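Local coordinates for glutamate ABC superfamily ATP binding cassette transporter, binding protein (Enterococcus faecium DO, PDB 5EYF) that binds glutamate between its two lobes and probably hands it over to an ATP-driven ABC importer in the bacterial membrane, at residues D24-G29 with I181-P186; Q39-D44 with D100-A105; T50-G55 with L219-A224; E154-A159 with M171-A176. One frame throughout, in Å; residues are numbered along the deposited sequence.

Interaction 1 of 4, residues D24-G29 with I181-P186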
loop_
_atom_site.group_PDB
_atom_site.type_symbol
_atom_site.label_atom_id
_atom_site.label_comp_id
_atom_site.label_asym_id
_atom_site.label_seq_id
_atom_site.Cartn_x
_atom_site.Cartn_y
_atom_site.Cartn_z
ATOM N N ASP B 24 -15.770 -4.016 -17.086
ATOM C CA ASP B 24 -15.609 -2.698 -17.679
ATOM C C ASP B 24 -14.307 -2.028 -17.265
ATOM O O ASP B 24 -14.145 -0.821 -17.484
ATOM C CB ASP B 24 -16.797 -1.794 -17.305
ATOM C CG ASP B 24 -16.718 -1.291 -15.851
ATOM O OD1 ASP B 24 -16.195 -2.025 -14.956
ATOM O OD2 ASP B 24 -17.185 -0.154 -15.624
ATOM N N THR B 25 -13.381 -2.750 -16.654
ATOM C CA THR B 25 -12.208 -2.100 -16.069
ATOM C C THR B 25 -10.964 -2.586 -16.810
ATOM O O THR B 25 -10.437 -3.658 -16.501
ATOM C CB THR B 25 -12.122 -2.423 -14.577
ATOM O OG1 THR B 25 -13.335 -1.992 -13.926
ATOM C CG2 THR B 25 -10.916 -1.718 -13.952
ATOM N N ARG B 26 -10.495 -1.801 -17.783
ATOM C CA ARG B 26 -9.318 -2.209 -18.548
ATOM C C ARG B 26 -8.129 -2.406 -17.617
ATOM O O ARG B 26 -7.901 -1.603 -16.710
ATOM C CB ARG B 26 -8.958 -1.180 -19.621
ATOM C CG ARG B 26 -7.966 -1.725 -20.658
ATOM C CD ARG B 26 -7.575 -0.704 -21.740
ATOM N NE ARG B 26 -6.460 0.131 -21.300
ATOM C CZ ARG B 26 -5.175 -0.164 -21.485
ATOM N NH1 ARG B 26 -4.237 0.649 -21.021
ATOM N NH2 ARG B 26 -4.823 -1.267 -22.127
ATOM N N LEU B 27 -7.372 -3.475 -17.876
ATOM C CA LEU B 27 -6.188 -3.948 -17.133
ATOM C C LEU B 27 -6.557 -4.873 -15.979
ATOM O O LEU B 27 -5.675 -5.578 -15.460
ATOM C CB LEU B 27 -5.283 -2.818 -16.613
ATOM C CG LEU B 27 -4.828 -1.805 -17.672
ATOM C CD1 LEU B 27 -3.912 -0.740 -17.046
ATOM C CD2 LEU B 27 -4.133 -2.554 -18.795
ATOM N N PHE B 28 -7.828 -4.880 -15.556
ATOM C CA PHE B 28 -8.237 -5.719 -14.428
ATOM C C PHE B 28 -9.310 -6.730 -14.797
ATOM O O PHE B 28 -9.116 -7.928 -14.574
ATOM C CB PHE B 28 -8.694 -4.858 -13.246
ATOM C CG PHE B 28 -7.567 -4.153 -12.583
ATOM C CD1 PHE B 28 -6.788 -4.813 -11.632
ATOM C CD2 PHE B 28 -7.235 -2.863 -12.957
ATOM C CE1 PHE B 28 -5.717 -4.159 -11.023
ATOM C CE2 PHE B 28 -6.169 -2.208 -12.354
ATOM C CZ PHE B 28 -5.412 -2.876 -11.377
ATOM N N GLY B 29 -10.441 -6.283 -15.340
ATOM C CA GLY B 29 -11.481 -7.183 -15.787
ATOM C C GLY B 29 -12.271 -6.439 -16.820
ATOM O O GLY B 29 -13.040 -5.541 -16.476
ATOM N N ILE B 181 -7.554 4.097 -18.451
ATOM C CA ILE B 181 -8.258 5.112 -19.222
ATOM C C ILE B 181 -7.289 6.069 -19.912
ATOM O O ILE B 181 -7.529 6.491 -21.043
ATOM C CB ILE B 181 -9.238 5.862 -18.300
ATOM C CG1 ILE B 181 -10.221 4.885 -17.656
ATOM C CG2 ILE B 181 -9.954 6.967 -19.081
ATOM C CD1 ILE B 181 -10.934 5.441 -16.440
ATOM N N ALA B 182 -6.190 6.448 -19.258
ATOM C CA ALA B 182 -5.288 7.430 -19.859
ATOM C C ALA B 182 -4.498 6.837 -21.018
ATOM O O ALA B 182 -4.141 7.560 -21.957
ATOM C CB ALA B 182 -4.325 7.992 -18.816
ATOM N N ASP B 183 -4.195 5.538 -20.965
ATOM C CA ASP B 183 -3.591 4.894 -22.127
ATOM C C ASP B 183 -4.502 5.005 -23.345
ATOM O O ASP B 183 -4.028 5.160 -24.475
ATOM C CB ASP B 183 -3.279 3.427 -21.823
ATOM C CG ASP B 183 -2.116 3.244 -20.849
ATOM O OD1 ASP B 183 -1.302 4.182 -20.667
ATOM O OD2 ASP B 183 -2.002 2.140 -20.272
ATOM N N GLU B 184 -5.818 4.940 -23.139
ATOM C CA GLU B 184 -6.735 5.063 -24.263
ATOM C C GLU B 184 -6.911 6.501 -24.736
ATOM O O GLU B 184 -7.421 6.710 -25.838
ATOM C CB GLU B 184 -8.107 4.497 -23.902
ATOM C CG GLU B 184 -8.094 3.068 -23.438
ATOM C CD GLU B 184 -7.511 2.122 -24.465
ATOM O OE1 GLU B 184 -6.268 2.036 -24.563
ATOM O OE2 GLU B 184 -8.298 1.467 -25.177
ATOM N N ASN B 185 -6.527 7.495 -23.938
ATOM C CA ASN B 185 -6.922 8.877 -24.212
ATOM C C ASN B 185 -5.790 9.849 -23.913
ATOM O O ASN B 185 -5.703 10.416 -22.817
ATOM C CB ASN B 185 -8.182 9.236 -23.428
ATOM C CG ASN B 185 -9.331 8.272 -23.712
ATOM O OD1 ASN B 185 -10.170 8.518 -24.582
ATOM N ND2 ASN B 185 -9.380 7.181 -22.967
ATOM N N PRO B 186 -4.936 10.118 -24.903
ATOM C CA PRO B 186 -3.697 10.874 -24.646
ATOM C C PRO B 186 -3.890 12.351 -24.301
ATOM O O PRO B 186 -2.915 12.990 -23.892
ATOM C CB PRO B 186 -2.915 10.713 -25.957
ATOM C CG PRO B 186 -3.943 10.365 -26.983
ATOM C CD PRO B 186 -4.976 9.560 -26.265
#
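The Arg26 guanidinium has Leu27 CD2 over one face and Glu184 OE1 over the other, both set off toward the rim, with Asp183 OD2 in its plane at the edge. That edge contact is a salt bridge, Arg26 NH1 to Asp183 OD2 at 2.8 Å, and the carboxylate is turned 62° against the guanidinium. Glu184 acts differently: its carboxylate stacks on the guanidinium with the planes 17° apart, and OE1 stands 3.8 Å from Arg26 NE, a long salt bridge of charges alone because no N-H points at it. NE gives its hydrogen to Gly180 O, in helix 175-182, which fixes the rotation of the group further. The arginine carrying this small network sits in the tight turn between strands 24-25 and 29-32, where a classic beta bulge lets Thr25 O accept from both Phe28 N and Gly29 N. From there it reaches to the residues that follow Ala182, consistent with a link across the mouth of the glutamate cleft in this two-lobed family. The arginine chain starts extended, CG opposite the backbone N (chi1 -166°), then bends at chi3 to bring NH1 to the aspartate. This geometry holds for one of two modelled Arg26 conformers.

Interaction 2 of 4, residues Q39-D44 with D100-A105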
loop_
_atom_site.group_PDB
_atom_site.type_symbol
_atom_site.label_atom_id
_atom_site.label_comp_id
_atom_site.label_asym_id
_atom_site.label_seq_id
_atom_site.Cartn_x
_atom_site.Cartn_y
_atom_site.Cartn_z
ATOM N N GLN B 39 -10.919 -10.344 -19.679
ATOM C CA GLN B 39 -9.461 -10.311 -19.603
ATOM C C GLN B 39 -9.001 -9.267 -18.596
ATOM O O GLN B 39 -9.689 -8.274 -18.357
ATOM C CB GLN B 39 -8.845 -9.980 -20.967
ATOM C CG GLN B 39 -9.204 -10.958 -22.067
ATOM C CD GLN B 39 -8.606 -10.545 -23.384
ATOM O OE1 GLN B 39 -8.712 -9.388 -23.784
ATOM N NE2 GLN B 39 -7.939 -11.479 -24.055
ATOM N N GLY B 40 -7.827 -9.490 -18.024
ATOM C CA GLY B 40 -7.231 -8.521 -17.113
ATOM C C GLY B 40 -6.433 -9.192 -16.015
ATOM O O GLY B 40 -6.404 -10.402 -15.876
ATOM N N PHE B 41 -5.758 -8.352 -15.232
ATOM C CA PHE B 41 -4.968 -8.828 -14.102
ATOM C C PHE B 41 -5.821 -9.611 -13.110
ATOM O O PHE B 41 -5.397 -10.660 -12.615
ATOM C CB PHE B 41 -4.305 -7.618 -13.424
ATOM C CG PHE B 41 -3.495 -7.933 -12.201
ATOM C CD1 PHE B 41 -2.216 -8.472 -12.326
ATOM C CD2 PHE B 41 -3.973 -7.629 -10.927
ATOM C CE1 PHE B 41 -1.447 -8.745 -11.211
ATOM C CE2 PHE B 41 -3.203 -7.877 -9.806
ATOM C CZ PHE B 41 -1.938 -8.435 -9.937
ATOM N N ASP B 42 -6.984 -9.067 -12.719
ATOM C CA ASP B 42 -7.839 -9.788 -11.771
ATOM C C ASP B 42 -8.256 -11.142 -12.339
ATOM O O ASP B 42 -8.279 -12.145 -11.616
ATOM C CB ASP B 42 -9.117 -8.997 -11.447
ATOM C CG ASP B 42 -8.908 -7.847 -10.485
ATOM O OD1 ASP B 42 -7.888 -7.810 -9.744
ATOM O OD2 ASP B 42 -9.833 -6.976 -10.471
ATOM N N VAL B 43 -8.629 -11.173 -13.629
ATOM C CA VAL B 43 -8.990 -12.426 -14.295
ATOM C C VAL B 43 -7.822 -13.413 -14.256
ATOM O O VAL B 43 -8.005 -14.610 -13.976
ATOM C CB VAL B 43 -9.442 -12.141 -15.739
ATOM C CG1 VAL B 43 -9.613 -13.455 -16.526
ATOM C CG2 VAL B 43 -10.739 -11.359 -15.727
ATOM N N ASP B 44 -6.611 -12.940 -14.555
ATOM C CA ASP B 44 -5.471 -13.867 -14.592
ATOM C C ASP B 44 -5.100 -14.381 -13.205
ATOM O O ASP B 44 -4.704 -15.548 -13.045
ATOM C CB ASP B 44 -4.263 -13.201 -15.251
ATOM C CG ASP B 44 -4.385 -13.153 -16.775
ATOM O OD1 ASP B 44 -5.373 -13.701 -17.334
ATOM O OD2 ASP B 44 -3.490 -12.571 -17.416
ATOM N N ASP B 100 -5.257 -12.109 1.649
ATOM C CA ASP B 100 -4.082 -11.243 1.602
ATOM C C ASP B 100 -4.163 -10.270 0.422
ATOM O O ASP B 100 -4.765 -10.561 -0.630
ATOM C CB ASP B 100 -2.813 -12.098 1.473
ATOM C CG ASP B 100 -2.560 -12.957 2.693
ATOM O OD1 ASP B 100 -2.979 -12.589 3.802
ATOM O OD2 ASP B 100 -1.875 -13.981 2.550
ATOM N N VAL B 101 -3.520 -9.119 0.601
ATOM C CA VAL B 101 -3.471 -8.082 -0.433
ATOM C C VAL B 101 -2.751 -8.617 -1.661
ATOM O O VAL B 101 -1.692 -9.243 -1.560
ATOM C CB VAL B 101 -2.769 -6.836 0.121
ATOM C CG1 VAL B 101 -2.478 -5.764 -0.977
ATOM C CG2 VAL B 101 -3.614 -6.205 1.238
ATOM N N TYR B 102 -3.324 -8.382 -2.845
ATOM C CA TYR B 102 -2.645 -8.816 -4.068
ATOM C C TYR B 102 -2.312 -7.669 -5.040
ATOM O O TYR B 102 -1.682 -7.923 -6.084
ATOM C CB TYR B 102 -3.476 -9.926 -4.792
ATOM C CG TYR B 102 -4.734 -9.389 -5.430
ATOM C CD1 TYR B 102 -4.746 -9.047 -6.786
ATOM C CD2 TYR B 102 -5.901 -9.161 -4.673
ATOM C CE1 TYR B 102 -5.865 -8.502 -7.375
ATOM C CE2 TYR B 102 -7.043 -8.614 -5.272
ATOM C CZ TYR B 102 -7.000 -8.261 -6.600
ATOM O OH TYR B 102 -8.101 -7.658 -7.185
ATOM N N PHE B 103 -2.707 -6.423 -4.742
ATOM C CA PHE B 103 -2.357 -5.267 -5.561
ATOM C C PHE B 103 -2.418 -4.034 -4.662
ATOM O O PHE B 103 -3.329 -3.914 -3.847
ATOM C CB PHE B 103 -3.324 -5.098 -6.761
ATOM C CG PHE B 103 -2.869 -4.065 -7.772
ATOM C CD1 PHE B 103 -2.066 -4.424 -8.845
ATOM C CD2 PHE B 103 -3.216 -2.716 -7.623
ATOM C CE1 PHE B 103 -1.615 -3.475 -9.762
ATOM C CE2 PHE B 103 -2.792 -1.765 -8.558
ATOM C CZ PHE B 103 -1.983 -2.140 -9.622
ATOM N N ASP B 104 -1.491 -3.102 -4.866
ATOM C CA ASP B 104 -1.361 -1.913 -4.031
ATOM C C ASP B 104 -1.684 -0.649 -4.841
ATOM O O ASP B 104 -0.799 -0.045 -5.439
ATOM C CB ASP B 104 0.079 -1.901 -3.487
ATOM C CG ASP B 104 0.256 -1.030 -2.284
ATOM O OD1 ASP B 104 -0.744 -0.453 -1.831
ATOM O OD2 ASP B 104 1.415 -0.960 -1.777
ATOM N N ALA B 105 -2.959 -0.262 -4.871
ATOM C CA ALA B 105 -3.387 0.916 -5.623
ATOM C C ALA B 105 -3.469 2.138 -4.706
ATOM O O ALA B 105 -3.148 2.084 -3.516
ATOM C CB ALA B 105 -4.723 0.644 -6.342
#
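The two backbones stay well apart, the nearest alpha carbons being those of Asp42 and Tyr102 at 9.3 Å, so side chains do most of the spanning from the first turn of helix 41-54. Tyr102 OH donates to Asp42 OD1 over a short 2.6 Å. The oxygen lies in the plane of the tyrosine ring, but the hydroxyl meets it from above the carboxylate, 45° out of plane. Tyr102 CG is tucked between its backbone N and carbonyl carbon (chi1 71°), which swings the ring toward the helix. Beside it, the Phe41 ring meets the tyrosine rim to rim, the planes nearly parallel, with Phe41 CE2 at 3.6 Å from Tyr102 CD1. Phe103 completes the cluster: its edge points to the face of Phe41 in an offset edge-to-face pair, ring centres 5.6 Å apart and planes at 64°. Phe236 packs on both phenylalanines. Asp42 is buried, and both its oxygens have partners, since OD2 takes the backbone N of Thr85, whose carbonyl O holds the bound glutamate. The result is an aromatic core with one carboxylate in the second shell of the glutamate site, where Asp42 probably steadies the Thr85 backbone, in a fold of the periplasmic-binding-protein type.

Interaction 3 of 4, residues T50-G55 with L219-A224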
loop_
_atom_site.group_PDB
_atom_site.type_symbol
_atom_site.label_atom_id
_atom_site.label_comp_id
_atom_site.label_asym_id
_atom_site.label_seq_id
_atom_site.Cartn_x
_atom_site.Cartn_y
_atom_site.Cartn_z
ATOM N N THR B 50 -7.265 -20.624 -9.101
ATOM C CA THR B 50 -8.076 -21.804 -9.328
ATOM C C THR B 50 -7.216 -23.019 -9.652
ATOM O O THR B 50 -7.483 -24.130 -9.167
ATOM C CB THR B 50 -9.062 -21.531 -10.457
ATOM O OG1 THR B 50 -9.837 -20.376 -10.113
ATOM C CG2 THR B 50 -10.028 -22.719 -10.571
ATOM N N LYS B 51 -6.155 -22.829 -10.434
ATOM C CA LYS B 51 -5.293 -23.976 -10.729
ATOM C C LYS B 51 -4.516 -24.443 -9.494
ATOM O O LYS B 51 -4.249 -25.648 -9.346
ATOM C CB LYS B 51 -4.336 -23.634 -11.875
ATOM C CG LYS B 51 -5.029 -23.375 -13.222
ATOM C CD LYS B 51 -5.879 -24.566 -13.677
ATOM C CE LYS B 51 -6.285 -24.419 -15.152
ATOM N NZ LYS B 51 -7.318 -25.413 -15.602
ATOM N N LYS B 52 -4.126 -23.523 -8.610
ATOM C CA LYS B 52 -3.492 -23.944 -7.361
ATOM C C LYS B 52 -4.465 -24.727 -6.484
ATOM O O LYS B 52 -4.088 -25.735 -5.872
ATOM C CB LYS B 52 -2.959 -22.727 -6.590
ATOM C CG LYS B 52 -1.827 -21.952 -7.269
ATOM C CD LYS B 52 -0.631 -22.828 -7.588
ATOM C CE LYS B 52 0.573 -21.963 -7.925
ATOM N NZ LYS B 52 1.659 -22.859 -8.450
ATOM N N ILE B 53 -5.716 -24.269 -6.379
ATOM C CA ILE B 53 -6.642 -24.893 -5.442
ATOM C C ILE B 53 -7.103 -26.241 -5.969
ATOM O O ILE B 53 -7.083 -27.255 -5.251
ATOM C CB ILE B 53 -7.836 -23.956 -5.164
ATOM C CG1 ILE B 53 -7.345 -22.666 -4.519
ATOM C CG2 ILE B 53 -8.932 -24.669 -4.314
ATOM C CD1 ILE B 53 -8.482 -21.679 -4.196
ATOM N N LEU B 54 -7.538 -26.271 -7.227
ATOM C CA LEU B 54 -8.167 -27.443 -7.808
ATOM C C LEU B 54 -7.211 -28.300 -8.613
ATOM O O LEU B 54 -7.561 -29.436 -8.951
ATOM C CB LEU B 54 -9.319 -27.011 -8.716
ATOM C CG LEU B 54 -10.429 -26.203 -8.045
ATOM C CD1 LEU B 54 -11.555 -25.903 -9.050
ATOM C CD2 LEU B 54 -10.972 -26.946 -6.804
ATOM N N GLY B 55 -6.043 -27.790 -8.947
ATOM C CA GLY B 55 -5.134 -28.530 -9.794
ATOM C C GLY B 55 -5.331 -28.211 -11.260
ATOM O O GLY B 55 -6.132 -27.354 -11.655
ATOM N N LEU B 219 -2.240 -17.970 -3.206
ATOM C CA LEU B 219 -1.454 -16.751 -3.385
ATOM C C LEU B 219 -0.037 -16.935 -2.873
ATOM O O LEU B 219 0.921 -16.529 -3.537
ATOM C CB LEU B 219 -2.106 -15.558 -2.668
ATOM C CG LEU B 219 -3.364 -15.008 -3.343
ATOM C CD1 LEU B 219 -4.092 -14.073 -2.373
ATOM C CD2 LEU B 219 -2.964 -14.294 -4.627
ATOM N N GLU B 220 0.114 -17.532 -1.686
ATOM C CA GLU B 220 1.450 -17.823 -1.159
ATOM C C GLU B 220 2.283 -18.599 -2.172
ATOM O O GLU B 220 3.434 -18.252 -2.450
ATOM C CB GLU B 220 1.342 -18.608 0.151
ATOM C CG GLU B 220 2.679 -18.848 0.847
ATOM C CD GLU B 220 2.532 -19.533 2.205
ATOM O OE1 GLU B 220 1.414 -19.987 2.538
ATOM O OE2 GLU B 220 3.537 -19.618 2.944
ATOM N N GLU B 221 1.705 -19.656 -2.736
ATOM C CA GLU B 221 2.426 -20.488 -3.691
ATOM C C GLU B 221 2.796 -19.699 -4.943
ATOM O O GLU B 221 3.888 -19.885 -5.499
ATOM C CB GLU B 221 1.560 -21.694 -4.046
ATOM C CG GLU B 221 1.461 -22.760 -2.939
ATOM C CD GLU B 221 0.545 -23.924 -3.320
ATOM O OE1 GLU B 221 0.419 -24.228 -4.534
ATOM O OE2 GLU B 221 -0.055 -24.534 -2.400
HETATM N N MSE B 222 1.918 -18.788 -5.376
HETATM C CA MSE B 222 2.152 -18.017 -6.584
HETATM C C MSE B 222 3.244 -16.969 -6.380
HETATM O O MSE B 222 4.017 -16.664 -7.289
HETATM C CB MSE B 222 0.856 -17.325 -7.020
HETATM C CG MSE B 222 -0.214 -18.327 -7.532
HETATM SE SE MSE B 222 -2.005 -17.587 -7.522
HETATM C CE MSE B 222 -1.729 -15.960 -8.587
ATOM N N HIS B 223 3.284 -16.398 -5.176
ATOM C CA HIS B 223 4.408 -15.533 -4.831
ATOM C C HIS B 223 5.701 -16.316 -4.707
ATOM O O HIS B 223 6.771 -15.802 -5.058
ATOM C CB HIS B 223 4.128 -14.807 -3.530
ATOM C CG HIS B 223 3.155 -13.698 -3.669
ATOM N ND1 HIS B 223 3.481 -12.493 -4.257
ATOM C CD2 HIS B 223 1.870 -13.591 -3.263
ATOM C CE1 HIS B 223 2.430 -11.695 -4.214
ATOM N NE2 HIS B 223 1.440 -12.337 -3.619
ATOM N N ALA B 224 5.629 -17.561 -4.232
ATOM C CA ALA B 224 6.864 -18.297 -4.036
ATOM C C ALA B 224 7.447 -18.758 -5.361
ATOM O O ALA B 224 8.670 -18.852 -5.489
ATOM C CB ALA B 224 6.633 -19.475 -3.095
HETATM O O HOH W 1 2.324 -24.481 -6.049
HETATM O O HOH W 2 -0.895 -26.287 -5.569
#
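Lys52 lays its aliphatic chain across Met222, a selenomethionine, with Lys52 CE 3.7 Å from Met222 CG, and Lys52 CD passes Glu221 OE1 at 3.5 Å. A bend at chi2 of the lysine (-57°) turns the outer methylenes along helix 209-225, while Met222 packs on Ile45, Ala48 and Ile49 of helix 41-54. Charge is the second element. Between the two segments the opposite charges are near but not paired, Lys52 NZ staying 4.3 Å from Glu221 OE1; the ammonium makes its salt bridge with Asp225, one turn further along the same helix as Glu221. The other carboxylate oxygen, Glu221 OE2, takes a hydrogen bond from Gln217 NE2, which limits the rotation of that group. Water supplies the third kind of link. One molecule donates to Glu221 OE1 at 2.7 Å and, over a longer 3.3 Å, to the backbone O of Lys52. A second sits 3.0 Å from Lys52 NZ; its link to the same carboxylate oxygen is implausibly short and therefore doubtful. No direct hydrogen bond joins the segments. This is the polar rim of a helix-helix interface in an alpha/beta lobe, where helix 209-225 packs against the C-terminal part of helix 41-54.

Interaction 4 of 4, residues E154-A159 with M171-A176. With GLU (glutamic acid), chain E.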
loop_
_atom_site.group_PDB
_atom_site.type_symbol
_atom_site.label_atom_id
_atom_site.label_comp_id
_atom_site.label_asym_id
_atom_site.label_seq_id
_atom_site.Cartn_x
_atom_site.Cartn_y
_atom_site.Cartn_z
ATOM N N GLU B 154 -22.834 6.705 -13.363
ATOM C CA GLU B 154 -23.163 5.301 -13.162
ATOM C C GLU B 154 -21.980 4.365 -13.350
ATOM O O GLU B 154 -22.010 3.253 -12.812
ATOM C CB GLU B 154 -24.291 4.882 -14.105
ATOM C CG GLU B 154 -25.583 5.656 -13.904
ATOM C CD GLU B 154 -26.191 5.445 -12.532
ATOM O OE1 GLU B 154 -25.828 4.458 -11.851
ATOM O OE2 GLU B 154 -27.040 6.271 -12.134
ATOM N N ASN B 155 -20.958 4.767 -14.102
ATOM C CA ASN B 155 -19.829 3.879 -14.366
ATOM C C ASN B 155 -18.646 4.711 -14.858
ATOM O O ASN B 155 -18.760 5.915 -15.100
ATOM C CB ASN B 155 -20.211 2.763 -15.371
ATOM C CG ASN B 155 -20.809 3.303 -16.680
ATOM O OD1 ASN B 155 -20.241 4.181 -17.315
ATOM N ND2 ASN B 155 -21.960 2.757 -17.086
ATOM N N TYR B 156 -17.508 4.036 -15.039
ATOM C CA TYR B 156 -16.303 4.748 -15.445
ATOM C C TYR B 156 -16.469 5.370 -16.818
ATOM O O TYR B 156 -16.005 6.486 -17.055
ATOM C CB TYR B 156 -15.089 3.823 -15.462
ATOM C CG TYR B 156 -14.787 3.125 -14.177
ATOM C CD1 TYR B 156 -14.592 3.828 -12.997
ATOM C CD2 TYR B 156 -14.683 1.745 -14.142
ATOM C CE1 TYR B 156 -14.300 3.158 -11.811
ATOM C CE2 TYR B 156 -14.388 1.074 -12.963
ATOM C CZ TYR B 156 -14.232 1.789 -11.801
ATOM O OH TYR B 156 -13.927 1.116 -10.618
ATOM N N ALA B 157 -17.099 4.647 -17.749
ATOM C CA ALA B 157 -17.276 5.178 -19.095
ATOM C C ALA B 157 -18.035 6.492 -19.061
ATOM O O ALA B 157 -17.650 7.463 -19.725
ATOM C CB ALA B 157 -18.002 4.155 -19.971
ATOM N N GLU B 158 -19.117 6.543 -18.274
ATOM C CA GLU B 158 -19.918 7.761 -18.157
ATOM C C GLU B 158 -19.119 8.867 -17.486
ATOM O O GLU B 158 -19.186 10.039 -17.888
ATOM C CB GLU B 158 -21.171 7.469 -17.337
ATOM C CG GLU B 158 -22.470 7.520 -18.048
ATOM C CD GLU B 158 -23.516 8.243 -17.219
ATOM O OE1 GLU B 158 -23.681 7.895 -16.026
ATOM O OE2 GLU B 158 -24.144 9.183 -17.750
ATOM N N ALA B 159 -18.364 8.509 -16.440
ATOM C CA ALA B 159 -17.523 9.481 -15.760
ATOM C C ALA B 159 -16.487 10.055 -16.706
ATOM O O ALA B 159 -16.214 11.259 -16.688
ATOM C CB ALA B 159 -16.841 8.813 -14.555
HETATM N N MSE B 171 -11.531 13.671 -12.897
HETATM C CA MSE B 171 -12.133 12.381 -12.606
HETATM C C MSE B 171 -11.280 11.685 -11.557
HETATM O O MSE B 171 -10.060 11.794 -11.596
HETATM C CB MSE B 171 -12.254 11.531 -13.876
HETATM C CG MSE B 171 -12.660 10.102 -13.612
HETATM SE SE MSE B 171 -12.857 9.195 -15.310
HETATM C CE MSE B 171 -13.293 7.423 -14.530
ATOM N N THR B 172 -11.921 10.968 -10.643
ATOM C CA THR B 172 -11.187 10.253 -9.605
ATOM C C THR B 172 -11.635 8.803 -9.481
ATOM O O THR B 172 -12.826 8.485 -9.603
ATOM C CB THR B 172 -11.312 10.997 -8.256
ATOM O OG1 THR B 172 -10.361 10.440 -7.342
ATOM C CG2 THR B 172 -12.702 10.903 -7.647
ATOM N N THR B 173 -10.642 7.925 -9.300
ATOM C CA THR B 173 -10.806 6.534 -8.893
ATOM C C THR B 173 -9.375 6.043 -8.713
ATOM O O THR B 173 -8.466 6.874 -8.569
ATOM C CB THR B 173 -11.632 5.685 -9.891
ATOM O OG1 THR B 173 -11.732 4.329 -9.413
ATOM C CG2 THR B 173 -11.018 5.647 -11.292
ATOM N N ASP B 174 -9.157 4.738 -8.665
ATOM C CA ASP B 174 -7.827 4.252 -8.340
ATOM C C ASP B 174 -6.863 4.577 -9.473
ATOM O O ASP B 174 -7.222 4.505 -10.651
ATOM C CB ASP B 174 -7.836 2.744 -8.116
ATOM C CG ASP B 174 -8.678 2.299 -6.921
ATOM O OD1 ASP B 174 -9.035 3.156 -6.076
ATOM O OD2 ASP B 174 -8.999 1.061 -6.849
ATOM N N ASN B 175 -5.616 4.883 -9.113
ATOM C CA ASN B 175 -4.610 5.212 -10.115
ATOM C C ASN B 175 -4.505 4.161 -11.216
ATOM O O ASN B 175 -4.470 4.510 -12.403
ATOM C CB ASN B 175 -3.247 5.433 -9.456
ATOM C CG ASN B 175 -2.746 4.249 -8.613
ATOM O OD1 ASN B 175 -3.445 3.272 -8.286
ATOM N ND2 ASN B 175 -1.498 4.362 -8.252
ATOM N N ALA B 176 -4.498 2.873 -10.852
ATOM C CA ALA B 176 -4.317 1.815 -11.850
ATOM C C ALA B 176 -5.489 1.755 -12.814
ATOM O O ALA B 176 -5.319 1.354 -13.973
ATOM C CB ALA B 176 -4.150 0.448 -11.187
HETATM N N GLU E . -10.732 0.101 -5.174
HETATM C CA GLU E . -11.818 1.048 -4.877
HETATM C C GLU E . -12.939 0.350 -4.120
HETATM O O GLU E . -12.881 -0.859 -3.863
HETATM C CB GLU E . -12.362 1.713 -6.157
HETATM C CG GLU E . -12.638 0.753 -7.314
HETATM C CD GLU E . -13.874 -0.123 -7.129
HETATM O OE1 GLU E . -13.879 -1.223 -7.691
HETATM O OE2 GLU E . -14.874 0.304 -6.507
HETATM O OXT GLU E . -13.934 0.991 -3.726
#
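Tyr156 and Thr173 meet beside a charged ligand without a hydrogen bond crossing the contact: Tyr156 CE1 lies 3.7 Å from Thr173 OG1, while the phenol oxygen rests against the carbon chain of the bound glutamate, OH to CG of the ligand at 3.6 Å. The tyrosine thus serves as a wall of the pocket. One residue past Thr173, where the chain turns a corner, Asp174 OD2 accepts from the ligand amino N at 2.6 Å, and Tyr200 OH bonds the same oxygen. Behind the ring the packing is apolar. Met171, a selenomethionine, has its whole chain extended from a chi1 of 171° and delivers its methyl CE 3.8 Å from Ala159 CB and 4.1 Å from Tyr156 CD1. The helix that carries the tyrosine starts at an N-cap, where Asn155 OD1 takes Glu158 N at 2.8 Å, nearly along the C=O axis. Glu158 OE1 in turn accepts from Glu154 N, 3.0 Å away, tying the helix start to the loop before it. Helix 156-164 is the connection of a beta-alpha-beta crossover from strand 149-153 to strand 170-172; strand 128-132 runs between them, and helix 175-182 touches Tyr156 through Ile177.

How the interactions relate
Interactions 2 and 4 are buried, interaction 3 is partly so, and interaction 1 lies at the surface. Chemistry follows place: ion pairs in interaction 1, charge and water at the rim of interaction 3, aromatic rings round one carboxylate in interaction 2, and a ligand-lining tyrosine over apolar packing in interaction 4. Interactions 1 and 4 share helix 175-182 and touch, Ile181 CD1 meeting Met171 CE at 3.6 Å. Interactions 2 and 3 share helix 41-54, near its start and its end. Strands 103-112 and 170-172 are sheet neighbours, which joins interactions 2 and 4, and Phe28 of interaction 1 packs on Phe41 and Phe103 of interaction 2. Interactions 3 and 4 are farthest apart, centres about 31 Å.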